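Long-range contacts in PmoD (Methylocystis sp. ATCC 49242, PDB 6CPD), which binds copper(I) through its soluble cupredoxin-like domain and probably serves copper handling in the periplasm of a methane-oxidizing bacterium: residues 19-24 against 37-42; 48-53 against 111-116; 56-61 against 74-79; 60-65 against 104-109; 97-102 against 123-128. All coordinates share one frame; numbering follows the deposited sequence.

Contact 1: 19-24 against 37-42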
# COMPACT_ATOMS: atom_id res chain seq x y z
N VAL B 19 -5.84 6.13 -4.67
CA VAL B 19 -7.15 6.10 -5.30
C VAL B 19 -8.06 7.11 -4.65
O VAL B 19 -8.14 7.15 -3.42
CB VAL B 19 -7.79 4.70 -5.17
CG1 VAL B 19 -9.11 4.67 -5.92
CG2 VAL B 19 -6.84 3.61 -5.69
N PHE B 20 -8.71 7.96 -5.43
CA PHE B 20 -9.77 8.77 -4.83
C PHE B 20 -11.03 8.78 -5.68
O PHE B 20 -11.00 8.43 -6.86
CB PHE B 20 -9.30 10.18 -4.45
CG PHE B 20 -8.89 11.05 -5.60
CD1 PHE B 20 -7.63 10.92 -6.16
CD2 PHE B 20 -9.73 12.08 -6.02
CE1 PHE B 20 -7.23 11.77 -7.19
CE2 PHE B 20 -9.34 12.94 -7.06
CZ PHE B 20 -8.08 12.78 -7.64
N GLN B 21 -12.13 9.14 -5.03
CA GLN B 21 -13.46 9.17 -5.63
C GLN B 21 -14.12 10.51 -5.30
O GLN B 21 -14.86 10.64 -4.32
CB GLN B 21 -14.29 8.02 -5.10
CG GLN B 21 -13.65 6.64 -5.33
CD GLN B 21 -14.64 5.50 -5.12
OE1 GLN B 21 -15.02 5.21 -3.99
NE2 GLN B 21 -15.09 4.89 -6.21
N PRO B 22 -13.80 11.51 -6.12
CA PRO B 22 -14.13 12.92 -5.88
C PRO B 22 -15.64 13.20 -5.79
O PRO B 22 -16.03 14.22 -5.20
CB PRO B 22 -13.50 13.64 -7.08
CG PRO B 22 -13.39 12.58 -8.15
CD PRO B 22 -13.11 11.31 -7.40
N ASP B 23 -16.47 12.37 -6.41
CA ASP B 23 -17.93 12.57 -6.34
C ASP B 23 -18.52 12.12 -4.99
O ASP B 23 -19.62 12.53 -4.63
CB ASP B 23 -18.62 11.84 -7.50
CG ASP B 23 -18.47 12.59 -8.81
OD1 ASP B 23 -18.16 13.80 -8.76
OD2 ASP B 23 -18.67 11.98 -9.89
N LYS B 24 -17.78 11.29 -4.26
CA LYS B 24 -18.27 10.72 -3.01
C LYS B 24 -17.61 11.29 -1.76
O LYS B 24 -18.27 11.44 -0.72
CB LYS B 24 -18.10 9.20 -3.00
CG LYS B 24 -19.15 8.49 -3.82
CD LYS B 24 -20.48 8.67 -3.11
CE LYS B 24 -21.62 7.92 -3.76
NZ LYS B 24 -22.92 8.27 -3.08
N GLY B 37 -18.66 4.53 -9.33
CA GLY B 37 -18.64 5.87 -9.88
C GLY B 37 -17.24 6.32 -10.27
O GLY B 37 -16.32 5.49 -10.40
N ARG B 38 -17.09 7.64 -10.39
CA ARG B 38 -15.86 8.26 -10.87
C ARG B 38 -14.69 7.94 -9.97
O ARG B 38 -14.69 8.26 -8.78
CB ARG B 38 -16.02 9.78 -10.96
CG ARG B 38 -14.77 10.54 -11.39
CD ARG B 38 -15.13 11.87 -12.04
NE ARG B 38 -15.82 12.76 -11.10
CZ ARG B 38 -15.30 13.90 -10.61
NH1 ARG B 38 -14.10 14.30 -10.99
NH2 ARG B 38 -15.99 14.64 -9.75
N THR B 39 -13.68 7.31 -10.54
CA THR B 39 -12.55 6.88 -9.74
C THR B 39 -11.27 7.28 -10.43
O THR B 39 -11.09 7.03 -11.62
CB THR B 39 -12.61 5.36 -9.52
OG1 THR B 39 -13.89 5.03 -8.96
CG2 THR B 39 -11.51 4.91 -8.57
N ILE B 40 -10.36 7.91 -9.67
CA ILE B 40 -9.09 8.29 -10.22
C ILE B 40 -8.00 7.51 -9.52
O ILE B 40 -7.93 7.51 -8.30
CB ILE B 40 -8.84 9.80 -10.06
CG1 ILE B 40 -9.89 10.58 -10.85
CG2 ILE B 40 -7.40 10.16 -10.49
CD1 ILE B 40 -9.90 12.07 -10.54
N MET B 41 -7.17 6.84 -10.31
CA MET B 41 -6.01 6.13 -9.77
C MET B 41 -4.71 6.79 -10.20
O MET B 41 -4.44 6.90 -11.40
CB MET B 41 -6.03 4.67 -10.21
CG MET B 41 -7.35 3.97 -9.88
SD MET B 41 -7.28 2.21 -10.22
CE MET B 41 -5.57 1.90 -9.79
N ALA B 42 -3.92 7.22 -9.21
CA ALA B 42 -2.65 7.89 -9.48
C ALA B 42 -1.47 6.97 -9.16
O ALA B 42 -1.42 6.37 -8.08
CB ALA B 42 -2.56 9.18 -8.67
O HOH W 1 -19.43 9.43 -9.85
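F20 and I40 form an antiparallel hydrogen-bonded pair, I40 N giving a nearly straight bond of 2.9 Å to F20 O. Strand 13-20 ends at F20, while 37-42 continues as strand. Beyond, Q21 NE2 donates to T39 OG1 at 3.0 Å, near the amide plane, and also to A35 O; T39 OG1 in turn donates to G37 O. The charged grip is side-on. With CG anti to the backbone N (chi1 177°) and a bend at chi3 (63°), R38 turns to D23, NH2 to OD1 at a short 2.5 Å and NE to OD2 at 3.2 Å, both oxygens in the guanidinium plane but met from above the carboxylate. P22 CG packs 3.3 Å above the centre of this flat charged group. Among apolar contacts, I40 CB lies over one face of the F20 ring (CH-pi). A leucine in place of R38 would probably leave D23 without its countercharge and P22 without its flat cover. The antiparallel pair, pinned by this bridge, belongs to a cupredoxin-like beta sandwich.

Contact 2: 48-53 against 111-116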
# COMPACT_ATOMS: atom_id res chain seq x y z
N PRO B 48 13.62 5.72 -10.59
CA PRO B 48 13.81 6.61 -11.75
C PRO B 48 14.15 5.88 -13.06
O PRO B 48 13.79 6.37 -14.13
CB PRO B 48 14.98 7.50 -11.32
CG PRO B 48 14.94 7.48 -9.83
CD PRO B 48 14.48 6.10 -9.46
N ALA B 49 14.86 4.76 -12.98
CA ALA B 49 15.22 4.00 -14.18
C ALA B 49 13.99 3.48 -14.93
O ALA B 49 14.05 3.26 -16.14
CB ALA B 49 16.14 2.84 -13.82
N PHE B 50 12.89 3.29 -14.22
CA PHE B 50 11.65 2.79 -14.82
C PHE B 50 11.00 3.84 -15.71
O PHE B 50 10.07 3.53 -16.45
CB PHE B 50 10.64 2.36 -13.74
CG PHE B 50 10.91 0.99 -13.16
CD1 PHE B 50 12.18 0.45 -13.17
CD2 PHE B 50 9.87 0.26 -12.61
CE1 PHE B 50 12.42 -0.81 -12.64
CE2 PHE B 50 10.10 -1.00 -12.08
CZ PHE B 50 11.38 -1.54 -12.11
N ARG B 51 11.47 5.08 -15.64
CA ARG B 51 10.87 6.13 -16.45
C ARG B 51 11.17 5.95 -17.94
O ARG B 51 10.54 6.57 -18.79
CB ARG B 51 11.33 7.52 -16.00
CG ARG B 51 10.81 7.94 -14.63
CD ARG B 51 11.38 9.30 -14.25
NE ARG B 51 11.11 9.66 -12.86
CZ ARG B 51 11.69 10.68 -12.23
NH1 ARG B 51 12.58 11.43 -12.86
NH2 ARG B 51 11.39 10.93 -10.96
N ASP B 52 12.17 5.13 -18.24
CA ASP B 52 12.57 4.91 -19.63
C ASP B 52 12.03 3.56 -20.10
O ASP B 52 12.39 3.08 -21.17
CB ASP B 52 14.10 4.98 -19.75
CG ASP B 52 14.57 5.39 -21.13
OD1 ASP B 52 13.91 5.04 -22.13
OD2 ASP B 52 15.61 6.07 -21.22
N LEU B 53 11.20 2.92 -19.27
CA LEU B 53 10.65 1.59 -19.57
C LEU B 53 9.18 1.64 -19.96
O LEU B 53 8.37 2.25 -19.25
CB LEU B 53 10.81 0.65 -18.38
CG LEU B 53 12.22 0.25 -17.95
CD1 LEU B 53 12.11 -0.82 -16.86
CD2 LEU B 53 12.99 -0.27 -19.14
N LEU B 111 5.62 -4.37 -17.48
CA LEU B 111 6.81 -3.63 -17.84
C LEU B 111 7.59 -4.36 -18.91
O LEU B 111 7.72 -5.58 -18.88
CB LEU B 111 7.74 -3.42 -16.65
CG LEU B 111 7.41 -2.42 -15.56
CD1 LEU B 111 8.64 -2.39 -14.69
CD2 LEU B 111 7.13 -1.05 -16.14
N THR B 112 8.15 -3.61 -19.84
CA THR B 112 9.01 -4.22 -20.80
C THR B 112 10.44 -3.84 -20.44
O THR B 112 10.82 -2.67 -20.52
CB THR B 112 8.69 -3.77 -22.24
OG1 THR B 112 7.30 -3.95 -22.51
CG2 THR B 112 9.52 -4.56 -23.23
N ARG B 113 11.22 -4.83 -20.01
CA ARG B 113 12.63 -4.59 -19.76
C ARG B 113 13.17 -4.31 -21.15
O ARG B 113 12.57 -4.74 -22.14
CB ARG B 113 13.31 -5.81 -19.13
CG ARG B 113 12.85 -6.16 -17.73
CD ARG B 113 13.47 -5.26 -16.70
NE ARG B 113 12.85 -5.48 -15.40
CZ ARG B 113 13.27 -4.92 -14.27
NH1 ARG B 113 14.31 -4.10 -14.30
NH2 ARG B 113 12.64 -5.17 -13.12
N GLU B 114 14.30 -3.65 -21.27
CA GLU B 114 14.74 -3.38 -22.63
C GLU B 114 15.75 -4.43 -23.06
O GLU B 114 16.44 -4.31 -24.07
CB GLU B 114 15.21 -1.94 -22.79
CG GLU B 114 13.96 -1.03 -22.65
CD GLU B 114 14.17 0.44 -22.98
OE1 GLU B 114 15.17 1.05 -22.52
OE2 GLU B 114 13.29 1.00 -23.68
N SER B 115 15.79 -5.49 -22.24
CA SER B 115 16.25 -6.80 -22.64
C SER B 115 15.14 -7.41 -23.52
O SER B 115 15.29 -8.49 -24.09
CB SER B 115 16.53 -7.65 -21.41
OG SER B 115 16.24 -9.02 -21.64
N GLY B 116 14.04 -6.67 -23.63
CA GLY B 116 12.87 -7.09 -24.37
C GLY B 116 11.98 -8.05 -23.59
O GLY B 116 10.94 -8.50 -24.08
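F50 and L111, both buried, make the tight side of this contact: the CD1 methyl of L111 comes to 3.3 Å from F50 CE2 and also touches CD2, the two side chains crossing at about a right angle. L53 packs beside them more loosely, its CD1 4.4 Å from L111 CD1, while its other branch turns to the backbone: CD2 lies 3.5 Å from T112 O, a carbonyl oxygen that the contact buries without a hydrogen-bonding partner. The same CD2 methyl meets the aliphatic CG of E114 at 3.7 Å. Toward solvent the fit slackens. The R113 chain bends at chi2 (-79°) and brings NH2 to 4.0 Å from F50 CZ, ring and guanidinium nearly perpendicular; its charge is paired with E119. At the exposed edge the carboxylates of D52 and poorly ordered E114 come near each other, OD1 to OE1 4.2 Å, and K87 forms a long, weak ion pair with each. No hydrogen bond joins the two segments. The 3-10 segment 48-52 and L53, in the connection from strand 37-45 to strand 55-61, thus pack against the end of strand 103-112 and the turn after it; that strand pairs with strand 118-127.

Contact 3: 56-61 against 74-79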
# COMPACT_ATOMS: atom_id res chain seq x y z
N GLU B 56 2.58 -0.83 -19.40
CA GLU B 56 1.21 -1.03 -19.85
C GLU B 56 0.31 -1.29 -18.64
O GLU B 56 0.73 -1.94 -17.68
CB GLU B 56 1.15 -2.20 -20.83
CG GLU B 56 -0.26 -2.68 -21.15
CD GLU B 56 -0.28 -3.99 -21.92
OE1 GLU B 56 0.75 -4.69 -21.96
OE2 GLU B 56 -1.35 -4.32 -22.48
N LEU B 57 -0.91 -0.77 -18.68
CA LEU B 57 -1.86 -1.06 -17.60
C LEU B 57 -3.15 -1.62 -18.18
O LEU B 57 -3.72 -1.04 -19.10
CB LEU B 57 -2.16 0.20 -16.78
CG LEU B 57 -3.31 0.07 -15.76
CD1 LEU B 57 -2.97 -0.83 -14.56
CD2 LEU B 57 -3.80 1.45 -15.29
N ARG B 58 -3.59 -2.74 -17.64
CA ARG B 58 -4.90 -3.28 -17.96
C ARG B 58 -5.63 -3.63 -16.69
O ARG B 58 -5.13 -4.40 -15.87
CB ARG B 58 -4.78 -4.50 -18.87
CG ARG B 58 -6.13 -5.13 -19.19
CD ARG B 58 -5.99 -6.40 -19.98
NE ARG B 58 -5.86 -6.10 -21.40
CZ ARG B 58 -5.08 -6.76 -22.25
NH1 ARG B 58 -4.34 -7.76 -21.81
NH2 ARG B 58 -5.04 -6.41 -23.52
N ILE B 59 -6.81 -3.05 -16.51
CA ILE B 59 -7.61 -3.42 -15.35
C ILE B 59 -8.69 -4.39 -15.81
O ILE B 59 -9.44 -4.09 -16.74
CB ILE B 59 -8.23 -2.18 -14.68
CG1 ILE B 59 -7.13 -1.26 -14.16
CG2 ILE B 59 -9.17 -2.59 -13.52
CD1 ILE B 59 -7.66 0.03 -13.53
N ILE B 60 -8.74 -5.56 -15.19
CA ILE B 60 -9.74 -6.56 -15.55
C ILE B 60 -10.65 -6.91 -14.39
O ILE B 60 -10.29 -6.75 -13.21
CB ILE B 60 -9.08 -7.89 -16.02
CG1 ILE B 60 -8.24 -8.49 -14.89
CG2 ILE B 60 -8.22 -7.66 -17.27
CD1 ILE B 60 -7.75 -9.89 -15.18
N ARG B 61 -11.84 -7.37 -14.73
CA ARG B 61 -12.69 -8.06 -13.78
C ARG B 61 -11.95 -9.33 -13.39
O ARG B 61 -11.39 -10.02 -14.24
CB ARG B 61 -14.07 -8.35 -14.39
CG ARG B 61 -14.78 -7.05 -14.78
CD ARG B 61 -16.06 -7.26 -15.57
NE ARG B 61 -15.82 -7.60 -16.97
CZ ARG B 61 -15.59 -6.73 -17.95
NH1 ARG B 61 -15.55 -5.42 -17.69
NH2 ARG B 61 -15.41 -7.16 -19.19
N GLU B 74 -8.94 -13.31 -24.55
CA GLU B 74 -9.51 -13.68 -23.25
C GLU B 74 -9.39 -12.52 -22.28
O GLU B 74 -10.31 -12.22 -21.53
CB GLU B 74 -8.84 -14.93 -22.69
CG GLU B 74 -9.35 -16.24 -23.30
CD GLU B 74 -8.92 -16.43 -24.75
OE1 GLU B 74 -7.91 -15.81 -25.16
OE2 GLU B 74 -9.58 -17.19 -25.48
N LEU B 75 -8.22 -11.88 -22.28
CA LEU B 75 -8.01 -10.72 -21.44
C LEU B 75 -8.94 -9.59 -21.85
O LEU B 75 -9.45 -8.87 -20.99
CB LEU B 75 -6.55 -10.28 -21.49
CG LEU B 75 -5.62 -11.09 -20.58
CD1 LEU B 75 -4.16 -10.75 -20.83
CD2 LEU B 75 -5.95 -10.86 -19.11
N ASP B 76 -9.17 -9.43 -23.15
CA ASP B 76 -10.06 -8.36 -23.62
C ASP B 76 -11.50 -8.54 -23.12
O ASP B 76 -12.17 -7.56 -22.75
CB ASP B 76 -10.04 -8.29 -25.15
CG ASP B 76 -8.85 -7.50 -25.68
OD1 ASP B 76 -8.28 -6.68 -24.93
OD2 ASP B 76 -8.48 -7.70 -26.86
N ALA B 77 -11.97 -9.78 -23.09
CA ALA B 77 -13.31 -10.10 -22.60
C ALA B 77 -13.52 -9.63 -21.15
O ALA B 77 -14.64 -9.33 -20.73
CB ALA B 77 -13.57 -11.60 -22.70
N LEU B 78 -12.43 -9.60 -20.39
CA LEU B 78 -12.48 -9.22 -18.98
C LEU B 78 -12.16 -7.74 -18.72
O LEU B 78 -12.22 -7.29 -17.57
CB LEU B 78 -11.48 -10.10 -18.20
CG LEU B 78 -11.74 -11.61 -18.20
CD1 LEU B 78 -10.56 -12.37 -17.60
CD2 LEU B 78 -13.00 -11.88 -17.40
N THR B 79 -11.84 -6.99 -19.76
CA THR B 79 -11.19 -5.68 -19.54
C THR B 79 -12.13 -4.53 -19.20
O THR B 79 -13.11 -4.28 -19.90
CB THR B 79 -10.36 -5.29 -20.77
OG1 THR B 79 -9.22 -6.15 -20.84
CG2 THR B 79 -9.89 -3.83 -20.69
O HOH W 2 -16.32 -9.98 -18.14
O HOH W 3 -16.15 -3.56 -19.93
O HOH W 4 -15.42 -5.38 -21.49
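With CG anti to the backbone N (chi1 178°) and a bend at chi3, R58 lays its guanidinium beside L75, NH1 3.2 Å from CD1. Its NH2 is 3.5 Å from D76 OD1, but that oxygen stands well out of the guanidinium plane, so only charges pair; E72 supplies the stronger salt bridge. R61 bends at chi3 (-77°), folding its guanidinium back over the L78 carbonyl, whose oxygen lies 3.4 Å above the centre of the group. From there NH2 donates to A77 O at 2.8 Å, NH1 forms a salt bridge with E80, and the R61 backbone N bonds L78 O at 2.9 Å. These bonds fasten strand 55-61 to the turn between helix 72-77 and edge strand 79-86, which pairs with it at I60 and T79. An alanine at R61 would probably leave A77 O without this donor and E80 without its mate. Waters link the R61 nitrogens to A77 O and T79 O. I60 CB meets L78 CB at 3.9 Å, and T79 OG1 donates to L75 O.

Contact 4: 60-65 against 104-109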
# COMPACT_ATOMS: atom_id res chain seq x y z
N ILE B 60 -8.74 -5.56 -15.19
CA ILE B 60 -9.74 -6.56 -15.55
C ILE B 60 -10.65 -6.91 -14.39
O ILE B 60 -10.29 -6.75 -13.21
CB ILE B 60 -9.08 -7.89 -16.02
CG1 ILE B 60 -8.24 -8.49 -14.89
CG2 ILE B 60 -8.22 -7.66 -17.27
CD1 ILE B 60 -7.75 -9.89 -15.18
N ARG B 61 -11.84 -7.37 -14.73
CA ARG B 61 -12.69 -8.06 -13.78
C ARG B 61 -11.95 -9.33 -13.39
O ARG B 61 -11.39 -10.02 -14.24
CB ARG B 61 -14.07 -8.35 -14.39
CG ARG B 61 -14.78 -7.05 -14.78
CD ARG B 61 -16.06 -7.26 -15.57
NE ARG B 61 -15.82 -7.60 -16.97
CZ ARG B 61 -15.59 -6.73 -17.95
NH1 ARG B 61 -15.55 -5.42 -17.69
NH2 ARG B 61 -15.41 -7.16 -19.19
N ASP B 62 -11.91 -9.61 -12.09
CA ASP B 62 -11.21 -10.78 -11.57
C ASP B 62 -12.04 -12.04 -11.89
O ASP B 62 -13.16 -12.15 -11.42
CB ASP B 62 -11.01 -10.64 -10.06
CG ASP B 62 -10.03 -11.68 -9.49
OD1 ASP B 62 -9.84 -12.76 -10.12
OD2 ASP B 62 -9.46 -11.42 -8.41
N PRO B 63 -11.50 -12.96 -12.71
CA PRO B 63 -12.31 -14.16 -13.02
C PRO B 63 -12.25 -15.22 -11.92
O PRO B 63 -12.94 -16.24 -12.05
CB PRO B 63 -11.67 -14.69 -14.31
CG PRO B 63 -10.20 -14.31 -14.16
CD PRO B 63 -10.22 -12.96 -13.44
N LEU B 64 -11.43 -15.01 -10.89
CA LEU B 64 -11.27 -15.99 -9.81
C LEU B 64 -10.88 -17.37 -10.31
O LEU B 64 -11.46 -18.38 -9.92
CB LEU B 64 -12.53 -16.11 -8.97
CG LEU B 64 -12.97 -14.78 -8.39
CD1 LEU B 64 -14.14 -15.03 -7.48
CD2 LEU B 64 -11.81 -14.09 -7.66
N THR B 65 -9.87 -17.41 -11.17
CA THR B 65 -9.32 -18.66 -11.65
C THR B 65 -7.92 -18.77 -11.06
O THR B 65 -7.32 -17.75 -10.69
CB THR B 65 -9.27 -18.71 -13.20
OG1 THR B 65 -8.73 -17.48 -13.71
CG2 THR B 65 -10.67 -18.93 -13.76
N HIS B 104 -14.66 -7.60 -7.62
CA HIS B 104 -13.21 -7.71 -7.52
C HIS B 104 -12.57 -7.41 -8.85
O HIS B 104 -13.05 -7.88 -9.89
CB HIS B 104 -12.76 -9.12 -7.09
CG HIS B 104 -13.18 -9.50 -5.71
ND1 HIS B 104 -14.33 -10.22 -5.45
CD2 HIS B 104 -12.59 -9.29 -4.51
CE1 HIS B 104 -14.42 -10.43 -4.15
NE2 HIS B 104 -13.38 -9.87 -3.56
N TYR B 105 -11.47 -6.67 -8.81
CA TYR B 105 -10.77 -6.26 -10.01
C TYR B 105 -9.28 -6.53 -9.83
O TYR B 105 -8.79 -6.68 -8.71
CB TYR B 105 -11.00 -4.78 -10.33
CG TYR B 105 -12.44 -4.47 -10.65
CD1 TYR B 105 -13.35 -4.22 -9.64
CD2 TYR B 105 -12.89 -4.47 -11.96
CE1 TYR B 105 -14.69 -3.95 -9.94
CE2 TYR B 105 -14.21 -4.21 -12.27
CZ TYR B 105 -15.11 -3.94 -11.26
OH TYR B 105 -16.42 -3.69 -11.59
N ILE B 106 -8.57 -6.58 -10.95
CA ILE B 106 -7.13 -6.74 -10.92
C ILE B 106 -6.50 -5.72 -11.85
O ILE B 106 -6.87 -5.66 -13.03
CB ILE B 106 -6.69 -8.16 -11.35
CG1 ILE B 106 -7.43 -9.24 -10.55
CG2 ILE B 106 -5.16 -8.28 -11.25
CD1 ILE B 106 -7.00 -10.65 -10.85
N GLY B 107 -5.56 -4.94 -11.35
CA GLY B 107 -4.79 -4.07 -12.22
C GLY B 107 -3.55 -4.84 -12.62
O GLY B 107 -2.77 -5.26 -11.77
N LEU B 108 -3.38 -5.05 -13.92
CA LEU B 108 -2.20 -5.73 -14.45
C LEU B 108 -1.22 -4.71 -15.00
O LEU B 108 -1.50 -4.06 -16.00
CB LEU B 108 -2.57 -6.71 -15.55
CG LEU B 108 -3.55 -7.80 -15.16
CD1 LEU B 108 -3.98 -8.61 -16.38
CD2 LEU B 108 -2.88 -8.67 -14.13
N VAL B 109 -0.07 -4.57 -14.35
CA VAL B 109 0.96 -3.64 -14.81
C VAL B 109 2.05 -4.44 -15.50
O VAL B 109 2.67 -5.31 -14.89
CB VAL B 109 1.58 -2.82 -13.67
CG1 VAL B 109 2.64 -1.87 -14.22
CG2 VAL B 109 0.50 -2.06 -12.90
O HOH W 5 -9.22 -8.95 -7.00
O HOH W 6 -15.43 -10.25 -10.72
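I60 and I106 exchange two backbone hydrogen bonds: I60 N to I106 O at 2.9 Å and I106 N to I60 O at 2.8 Å. A third, from D62 N to H104 O (3.0 Å), prolongs the ladder just past the end of strand 55-61. Apolar contacts follow the same register. The I60 and I106 side chains lie alongside each other, CG1 of the first 3.9 Å from CB of the second, and I60 CD1 reaches on to L108 CD1. Away from these isoleucines, R61 CG touches Y105 CE2, while Y105 OH bonds N101 O. The polar group is D62. With CG anti to the backbone N (chi1 -168°), its carboxylate rests against the I106 CD1 methyl, 3.5 Å from D62 CG. OD2 accepts a hydrogen bond from a water that also donates to Y105 O. The L64 N to D62 OD1 bond closes an Asx turn as the chain leaves the strand. Both carboxylate oxygens thus accept bonds, which would probably favour the ionised carboxylate.

Contact 5: 97-102 against 123-128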
# COMPACT_ATOMS: atom_id res chain seq x y z
N HIS B 97 -11.66 6.34 -14.27
CA HIS B 97 -12.62 5.37 -14.77
C HIS B 97 -13.90 5.41 -13.95
O HIS B 97 -13.85 5.55 -12.72
CB HIS B 97 -12.02 3.96 -14.75
CG HIS B 97 -12.91 2.93 -15.39
ND1 HIS B 97 -13.22 2.94 -16.73
CD2 HIS B 97 -13.57 1.87 -14.86
CE1 HIS B 97 -14.03 1.93 -17.01
NE2 HIS B 97 -14.26 1.27 -15.89
N ASN B 98 -15.04 5.31 -14.61
CA ASN B 98 -16.28 5.12 -13.88
C ASN B 98 -16.52 3.63 -13.68
O ASN B 98 -16.83 2.91 -14.62
CB ASN B 98 -17.46 5.74 -14.63
CG ASN B 98 -18.76 5.70 -13.82
OD1 ASN B 98 -19.01 6.58 -13.00
ND2 ASN B 98 -19.59 4.69 -14.08
N PHE B 99 -16.34 3.17 -12.44
CA PHE B 99 -16.68 1.80 -12.10
C PHE B 99 -18.17 1.75 -11.83
O PHE B 99 -18.63 2.20 -10.78
CB PHE B 99 -15.90 1.31 -10.89
CG PHE B 99 -14.43 1.07 -11.16
CD1 PHE B 99 -13.99 -0.19 -11.53
CD2 PHE B 99 -13.51 2.10 -11.04
CE1 PHE B 99 -12.64 -0.42 -11.79
CE2 PHE B 99 -12.15 1.88 -11.31
CZ PHE B 99 -11.73 0.61 -11.68
N ALA B 100 -18.93 1.21 -12.78
CA ALA B 100 -20.38 1.15 -12.65
C ALA B 100 -20.81 -0.01 -11.75
O ALA B 100 -21.94 -0.02 -11.24
CB ALA B 100 -21.03 1.02 -14.01
N ASN B 101 -19.92 -0.98 -11.55
CA ASN B 101 -20.26 -2.21 -10.84
C ASN B 101 -19.36 -2.55 -9.67
O ASN B 101 -18.14 -2.48 -9.76
CB ASN B 101 -20.24 -3.38 -11.82
CG ASN B 101 -21.12 -3.13 -13.02
OD1 ASN B 101 -20.62 -2.78 -14.09
ND2 ASN B 101 -22.42 -3.28 -12.85
N ASN B 102 -19.97 -2.94 -8.56
CA ASN B 102 -19.20 -3.51 -7.46
C ASN B 102 -18.54 -4.84 -7.90
O ASN B 102 -19.03 -5.51 -8.81
CB ASN B 102 -20.10 -3.72 -6.25
CG ASN B 102 -21.22 -4.71 -6.52
OD1 ASN B 102 -22.14 -4.44 -7.31
ND2 ASN B 102 -21.16 -5.85 -5.85
N PHE B 123 -2.11 -5.81 -9.01
CA PHE B 123 -2.66 -5.30 -7.77
C PHE B 123 -4.14 -5.61 -7.75
O PHE B 123 -4.90 -5.26 -8.67
CB PHE B 123 -2.37 -3.82 -7.57
CG PHE B 123 -2.89 -2.92 -8.63
CD1 PHE B 123 -4.09 -2.25 -8.46
CD2 PHE B 123 -2.11 -2.62 -9.74
CE1 PHE B 123 -4.56 -1.36 -9.43
CE2 PHE B 123 -2.56 -1.71 -10.71
CZ PHE B 123 -3.79 -1.09 -10.55
N LYS B 124 -4.54 -6.29 -6.68
CA LYS B 124 -5.90 -6.77 -6.56
C LYS B 124 -6.66 -5.79 -5.70
O LYS B 124 -6.13 -5.33 -4.69
CB LYS B 124 -5.92 -8.17 -5.96
CG LYS B 124 -5.17 -9.18 -6.79
CD LYS B 124 -5.47 -10.59 -6.35
CE LYS B 124 -4.82 -11.60 -7.26
NZ LYS B 124 -5.31 -12.96 -6.92
N PHE B 125 -7.87 -5.44 -6.11
CA PHE B 125 -8.64 -4.52 -5.30
C PHE B 125 -10.12 -4.80 -5.46
O PHE B 125 -10.54 -5.55 -6.33
CB PHE B 125 -8.33 -3.05 -5.66
CG PHE B 125 -8.67 -2.66 -7.08
CD1 PHE B 125 -7.80 -2.94 -8.12
CD2 PHE B 125 -9.86 -1.98 -7.38
CE1 PHE B 125 -8.11 -2.58 -9.43
CE2 PHE B 125 -10.17 -1.60 -8.68
CZ PHE B 125 -9.29 -1.89 -9.70
N MET B 126 -10.92 -4.18 -4.61
CA MET B 126 -12.34 -4.35 -4.82
C MET B 126 -13.08 -3.04 -4.75
O MET B 126 -12.65 -2.08 -4.10
CB MET B 126 -12.90 -5.33 -3.83
CG MET B 126 -12.95 -4.87 -2.41
SD MET B 126 -13.94 -6.12 -1.58
CE MET B 126 -15.34 -6.15 -2.70
N VAL B 127 -14.20 -3.01 -5.47
CA VAL B 127 -15.06 -1.84 -5.51
C VAL B 127 -16.35 -2.22 -4.82
O VAL B 127 -16.94 -3.26 -5.12
CB VAL B 127 -15.32 -1.40 -6.96
CG1 VAL B 127 -16.31 -0.25 -7.00
CG2 VAL B 127 -14.00 -1.03 -7.65
N GLY B 128 -16.77 -1.40 -3.86
CA GLY B 128 -18.02 -1.63 -3.17
C GLY B 128 -17.86 -2.55 -1.98
O GLY B 128 -18.85 -2.88 -1.31
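F99 and V127 cross at about a right angle, the CG2 methyl of V127 lying 3.9 Å above one face of the F99 ring, toward its rim. The opposite face is covered by the H97 imidazole, CD2 over the ring centre. F125 approaches F99 from the opposite direction. Their planes are perpendicular and the centroids 6.0 Å apart, with F99 CZ 4.0 Å from F125 CZ and near the plane of the F125 ring. The first torsion of F125, which sets CG between the backbone N and the carbonyl carbon (chi1 62°), turns this ring edge to F99. Y105 adds an edge-to-face partner to F99. Near the C-terminus the contact becomes a backbone one: N102 CA lies 3.3 Å from V127 O, and no hydrogen bond joins the segments. On strand 118-127, F125 also packs against M5 of the second subunit. Aromatic and aliphatic side chains meeting between strands 92-99 and 118-127, of different sheets, are characteristic of a cupredoxin-like beta-sandwich core.

Contacts 3 and 4 share I60 and R61 and lie on the two sides of strand 55-61, their centres about 7 Å apart. Contact 1 belongs to the other sheet, where strand 37-45 pairs with strand 92-99; backbone bonds from G37 and T39 to F99 and H97 tie it to contact 5, about 10 Å away between centres. Contact 5 joins contact 4 through strands 103-112 and 118-127, and its side chains, F99 on F125 and V127, hold the two sheets together. Contact 2, about 28 Å from contacts 1 and 5 between centres, lies across the chain's centre from them. Along the chain contact 1 closes first, contacts 3 and 4 fall within the span of contact 2, and contact 5 interleaves with contacts 2 and 4.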